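PDB 4ISD: glutathione S-transferase from Burkholderia glumae, which binds glutathione and, as a member of the glutathione transferase family, probably conjugates it to electrophilic substrates. Local coordinates for residues V26-E30 / K31-F35; D185-P189 / K190-Y194. One frame throughout, in Å; residues are numbered along the deposited sequence.

Contact 1 (V26-E30 / K31-F35); sequences VVLKE and KGLDF
F35 carries its CG between the backbone N and the carbonyl carbon (chi1 67°), which swings the ring back toward the helix it follows, where L28 meets it. The methyl L28 CD1 sits 3.6 Å from the centroid of the F35 ring, only 3° off the ring normal, a CH-pi contact made squarely over one face. L28 CB also lies against the ring, 3.5 Å from F35 CE1, while on the other branch L28 CD2 lies 4.1 Å from L33 CD1. K29 bends at chi2 and chi4, and K29 NZ comes obliquely to within 3.5 Å of F35 CE1.

Next to this packing, helix 19-31 ends in a Schellman motif. L33 N donates to L28 O at 3.2 Å, nearly straight at 171°, and G32 N donates to K29 O at 3.1 Å. G32 is the first residue to leave helical angles; its positive phi, readily adopted by a residue without a side chain, reverses the chain toward strand 36-40. This turn joins helix to strand within the thioredoxin-like N-terminal domain, where L28 and F35 both pack on I8 and L10 of strand 8-13, and F25 meets F35 edge-to-face.

K31 is buried, with CG against V27 O, and its NZ ends in a salt bridge with D82; E30, partly exposed, reaches R201 and S203. The chemistry thus implies a helix end closed by backbone bonds, packed against leucine and phenylalanine, and linked outward through charges.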
loop_
_atom_site.group_PDB
_atom_site.type_symbol
_atom_site.label_atom_id
_atom_site.label_comp_id
_atom_site.label_asym_id
_atom_site.label_seq_id
_atom_site.Cartn_x
_atom_site.Cartn_y
_atom_site.Cartn_z
ATOM N N VAL A 26 7.022 -4.816 -14.544
ATOM C CA VAL A 26 6.768 -3.732 -15.498
ATOM C C VAL A 26 7.585 -2.498 -15.144
ATOM O O VAL A 26 8.075 -1.797 -16.032
ATOM C CB VAL A 26 5.258 -3.404 -15.656
ATOM C CG1 VAL A 26 5.061 -2.031 -16.283
ATOM C CG2 VAL A 26 4.559 -4.493 -16.483
ATOM N N VAL A 27 7.773 -2.256 -13.846
ATOM C CA VAL A 27 8.567 -1.106 -13.415
ATOM C C VAL A 27 10.005 -1.211 -13.919
ATOM O O VAL A 27 10.539 -0.264 -14.514
ATOM C CB VAL A 27 8.534 -0.931 -11.889
ATOM C CG1 VAL A 27 9.430 0.213 -11.458
ATOM C CG2 VAL A 27 7.121 -0.674 -11.437
ATOM N N LEU A 28 10.616 -2.370 -13.694
ATOM C CA LEU A 28 11.993 -2.616 -14.115
ATOM C C LEU A 28 12.122 -2.425 -15.614
ATOM O O LEU A 28 13.036 -1.748 -16.094
ATOM C CB LEU A 28 12.426 -4.036 -13.733
ATOM C CG LEU A 28 12.612 -4.322 -12.237
ATOM C CD1 LEU A 28 12.441 -5.805 -11.927
ATOM C CD2 LEU A 28 13.988 -3.839 -11.768
ATOM N N LYS A 29 11.186 -3.008 -16.353
ATOM C CA LYS A 29 11.255 -2.954 -17.796
ATOM C C LYS A 29 11.072 -1.542 -18.334
ATOM O O LYS A 29 11.788 -1.138 -19.238
ATOM C CB LYS A 29 10.274 -3.937 -18.416
ATOM C CG LYS A 29 10.890 -5.300 -18.653
ATOM C CD LYS A 29 11.805 -5.249 -19.863
ATOM C CE LYS A 29 12.429 -6.605 -20.152
ATOM N NZ LYS A 29 13.208 -7.108 -18.990
ATOM N N GLU A 30 10.144 -0.778 -17.768
ATOM C CA GLU A 30 9.938 0.604 -18.212
ATOM C C GLU A 30 11.217 1.433 -18.110
ATOM O O GLU A 30 11.484 2.277 -18.972
ATOM C CB GLU A 30 8.854 1.282 -17.379
ATOM C CG GLU A 30 7.481 0.702 -17.576
ATOM C CD GLU A 30 6.906 0.996 -18.941
ATOM O OE1 GLU A 30 7.311 2.012 -19.560
ATOM O OE2 GLU A 30 6.042 0.213 -19.387
ATOM N N LYS A 31 11.990 1.185 -17.049
ATOM C CA LYS A 31 13.184 1.962 -16.747
ATOM C C LYS A 31 14.402 1.481 -17.516
ATOM O O LYS A 31 15.450 2.150 -17.494
ATOM C CB LYS A 31 13.497 1.899 -15.256
ATOM C CG LYS A 31 12.386 2.384 -14.345
ATOM C CD LYS A 31 12.938 2.598 -12.953
ATOM C CE LYS A 31 12.629 3.982 -12.423
ATOM N NZ LYS A 31 11.341 4.036 -11.681
ATOM N N GLY A 32 14.270 0.323 -18.175
ATOM C CA GLY A 32 15.335 -0.249 -18.994
ATOM C C GLY A 32 16.454 -0.916 -18.199
ATOM O O GLY A 32 17.597 -0.963 -18.643
ATOM N N LEU A 33 16.123 -1.440 -17.025
ATOM C CA LEU A 33 17.111 -2.046 -16.122
ATOM C C LEU A 33 17.361 -3.543 -16.400
ATOM O O LEU A 33 16.449 -4.272 -16.814
ATOM C CB LEU A 33 16.684 -1.851 -14.651
ATOM C CG LEU A 33 16.718 -0.434 -14.059
ATOM C CD1 LEU A 33 15.870 -0.324 -12.786
ATOM C CD2 LEU A 33 18.151 0.015 -13.776
ATOM N N ASP A 34 18.590 -4.004 -16.164
ATOM C CA ASP A 34 18.879 -5.431 -16.267
ATOM C C ASP A 34 18.445 -6.144 -14.977
ATOM O O ASP A 34 18.610 -5.596 -13.875
ATOM C CB ASP A 34 20.364 -5.673 -16.544
ATOM C CG ASP A 34 20.725 -5.571 -18.026
ATOM O OD1 ASP A 34 19.823 -5.626 -18.905
ATOM O OD2 ASP A 34 21.939 -5.463 -18.312
ATOM N N PHE A 35 17.865 -7.341 -15.117
ATOM C CA PHE A 35 17.541 -8.192 -13.964
ATOM C C PHE A 35 17.373 -9.675 -14.299
ATOM O O PHE A 35 16.949 -10.039 -15.389
ATOM C CB PHE A 35 16.316 -7.682 -13.198
ATOM C CG PHE A 35 15.011 -7.760 -13.964
ATOM C CD1 PHE A 35 14.661 -6.767 -14.867
ATOM C CD2 PHE A 35 14.104 -8.788 -13.731
ATOM C CE1 PHE A 35 13.448 -6.812 -15.545
ATOM C CE2 PHE A 35 12.884 -8.834 -14.406
ATOM C CZ PHE A 35 12.558 -7.846 -15.308
#

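Contact 2 (D185-P189 / K190-Y194); sequences DPVPP and KVLRY
V187 and V191 meet at the apolar centre of this helix start, V187 CG1 lying 3.5 Å from V191 CG2 with the two side chains crossing at about a right angle. The arrangement is the N-terminal first turn of helix 189-199, entered from an extended, proline-rich approach in the all-helical C-terminal domain of the glutathione transferase fold. V187 holds CG1 anti to its backbone N (chi1 -168°), which directs that methyl at the helix; a beta-branched residue suits an extended backbone and offers a compact apolar end. The same methyl reaches more loosely toward L192 CD2, while P188 CB rests 4.0 Å from V191 CG1. P188 also packs on L148 and D152 of helix 139-154.

Proline fits here because its ring restrains phi and because the first turn of a helix needs no amide hydrogen from its opening residues. Their carbonyls, by contrast, are used. P188 O accepts from V191 N at 2.8 Å, and P189 O accepts from R193 N, also at 2.8 Å.

At the polar edge, K190 runs extended beyond CG and places NZ on the carbonyl oxygens of I155 and D152, tying the helix start to the end of helix 139-154, the same helix that P188 packs on. R193 bends at chi3 (-80°), which folds its guanidinium back over the first turn, and NH2 forms a salt bridge with D157. One face of that guanidinium lies over the backbone of P189, whose C stands 3.8 Å above the plane and over its centre.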
loop_
_atom_site.group_PDB
_atom_site.type_symbol
_atom_site.label_atom_id
_atom_site.label_comp_id
_atom_site.label_asym_id
_atom_site.label_seq_id
_atom_site.Cartn_x
_atom_site.Cartn_y
_atom_site.Cartn_z
ATOM N N ASP A 185 -22.865 -5.773 -14.495
ATOM C CA ASP A 185 -23.199 -4.469 -15.059
ATOM C C ASP A 185 -22.564 -4.286 -16.442
ATOM O O ASP A 185 -21.480 -4.804 -16.714
ATOM C CB ASP A 185 -22.769 -3.345 -14.115
ATOM C CG ASP A 185 -23.789 -3.077 -13.023
ATOM O OD1 ASP A 185 -24.678 -3.930 -12.804
ATOM O OD2 ASP A 185 -23.697 -2.008 -12.384
ATOM N N PRO A 186 -23.252 -3.571 -17.337
ATOM C CA PRO A 186 -22.599 -3.362 -18.633
ATOM C C PRO A 186 -21.394 -2.435 -18.504
ATOM O O PRO A 186 -21.450 -1.436 -17.774
ATOM C CB PRO A 186 -23.706 -2.742 -19.504
ATOM C CG PRO A 186 -24.742 -2.248 -18.542
ATOM C CD PRO A 186 -24.662 -3.145 -17.338
ATOM N N VAL A 187 -20.320 -2.786 -19.208
ATOM C CA VAL A 187 -19.061 -2.055 -19.162
ATOM C C VAL A 187 -18.908 -1.075 -20.332
ATOM O O VAL A 187 -18.966 -1.481 -21.491
ATOM C CB VAL A 187 -17.869 -3.020 -19.242
ATOM C CG1 VAL A 187 -16.598 -2.283 -18.893
ATOM C CG2 VAL A 187 -18.077 -4.228 -18.338
ATOM N N PRO A 188 -18.706 0.217 -20.028
ATOM C CA PRO A 188 -18.426 1.242 -21.041
ATOM C C PRO A 188 -17.187 0.902 -21.862
ATOM O O PRO A 188 -16.106 0.718 -21.285
ATOM C CB PRO A 188 -18.153 2.490 -20.198
ATOM C CG PRO A 188 -18.980 2.285 -18.975
ATOM C CD PRO A 188 -18.895 0.808 -18.690
ATOM N N PRO A 189 -17.338 0.828 -23.196
ATOM C CA PRO A 189 -16.237 0.438 -24.085
ATOM C C PRO A 189 -14.966 1.262 -23.863
ATOM O O PRO A 189 -13.869 0.725 -24.048
ATOM C CB PRO A 189 -16.813 0.649 -25.500
ATOM C CG PRO A 189 -18.069 1.436 -25.309
ATOM C CD PRO A 189 -18.576 1.104 -23.940
ATOM N N LYS A 190 -15.107 2.519 -23.437
ATOM C CA LYS A 190 -13.941 3.334 -23.089
ATOM C C LYS A 190 -13.027 2.680 -22.050
ATOM O O LYS A 190 -11.828 2.970 -22.024
ATOM C CB LYS A 190 -14.334 4.723 -22.599
ATOM C CG LYS A 190 -14.775 4.776 -21.143
ATOM C CD LYS A 190 -14.966 6.222 -20.703
ATOM C CE LYS A 190 -15.492 6.332 -19.290
ATOM N NZ LYS A 190 -15.262 7.720 -18.779
ATOM N N VAL A 191 -13.567 1.812 -21.192
ATOM C CA VAL A 191 -12.686 1.121 -20.254
ATOM C C VAL A 191 -12.114 -0.154 -20.860
ATOM O O VAL A 191 -10.996 -0.549 -20.536
ATOM C CB VAL A 191 -13.313 0.881 -18.844
ATOM C CG1 VAL A 191 -14.601 1.673 -18.664
ATOM C CG2 VAL A 191 -13.500 -0.602 -18.562
ATOM N N LEU A 192 -12.873 -0.784 -21.749
ATOM C CA LEU A 192 -12.348 -1.890 -22.541
ATOM C C LEU A 192 -11.115 -1.434 -23.315
ATOM O O LEU A 192 -10.113 -2.151 -23.380
ATOM C CB LEU A 192 -13.405 -2.398 -23.523
ATOM C CG LEU A 192 -14.617 -3.069 -22.873
ATOM C CD1 LEU A 192 -15.571 -3.583 -23.948
ATOM C CD2 LEU A 192 -14.196 -4.186 -21.892
ATOM N N ARG A 193 -11.192 -0.233 -23.888
ATOM C CA ARG A 193 -10.094 0.308 -24.683
ATOM C C ARG A 193 -8.862 0.562 -23.820
ATOM O O ARG A 193 -7.754 0.158 -24.168
ATOM C CB ARG A 193 -10.531 1.586 -25.402
ATOM C CG ARG A 193 -11.420 1.320 -26.626
ATOM C CD ARG A 193 -11.673 2.583 -27.437
ATOM N NE ARG A 193 -12.725 3.418 -26.859
ATOM C CZ ARG A 193 -14.026 3.251 -27.101
ATOM N NH1 ARG A 193 -14.434 2.267 -27.893
ATOM N NH2 ARG A 193 -14.923 4.063 -26.557
ATOM N N TYR A 194 -9.080 1.220 -22.688
ATOM C CA TYR A 194 -8.055 1.440 -21.685
ATOM C C TYR A 194 -7.325 0.138 -21.332
ATOM O O TYR A 194 -6.089 0.057 -21.427
ATOM C CB TYR A 194 -8.691 2.053 -20.441
ATOM C CG TYR A 194 -7.759 2.189 -19.270
ATOM C CD1 TYR A 194 -6.960 3.313 -19.123
ATOM C CD2 TYR A 194 -7.697 1.205 -18.292
ATOM C CE1 TYR A 194 -6.108 3.447 -18.048
ATOM C CE2 TYR A 194 -6.851 1.326 -17.206
ATOM C CZ TYR A 194 -6.057 2.451 -17.090
ATOM O OH TYR A 194 -5.212 2.580 -16.013
#

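The two contacts mark opposite ends of helices: residues 26-35 close helix 19-31 in the N-terminal domain, whereas residues 185-194 open helix 189-199 in the C-terminal one. They share no element and lie on opposite sides of the chain's centre, with centres 29 Å apart. Contact 1 is partly buried against the sheet, and there an aromatic ring and leucines carry the packing while glycine makes the turn. Contact 2 is a surface contact, where prolines shape the approach and smaller valines fill the apolar part. Lysine recurs with different partners, a carboxylate for K31 in contact 1 and backbone carbonyls for K190 in contact 2.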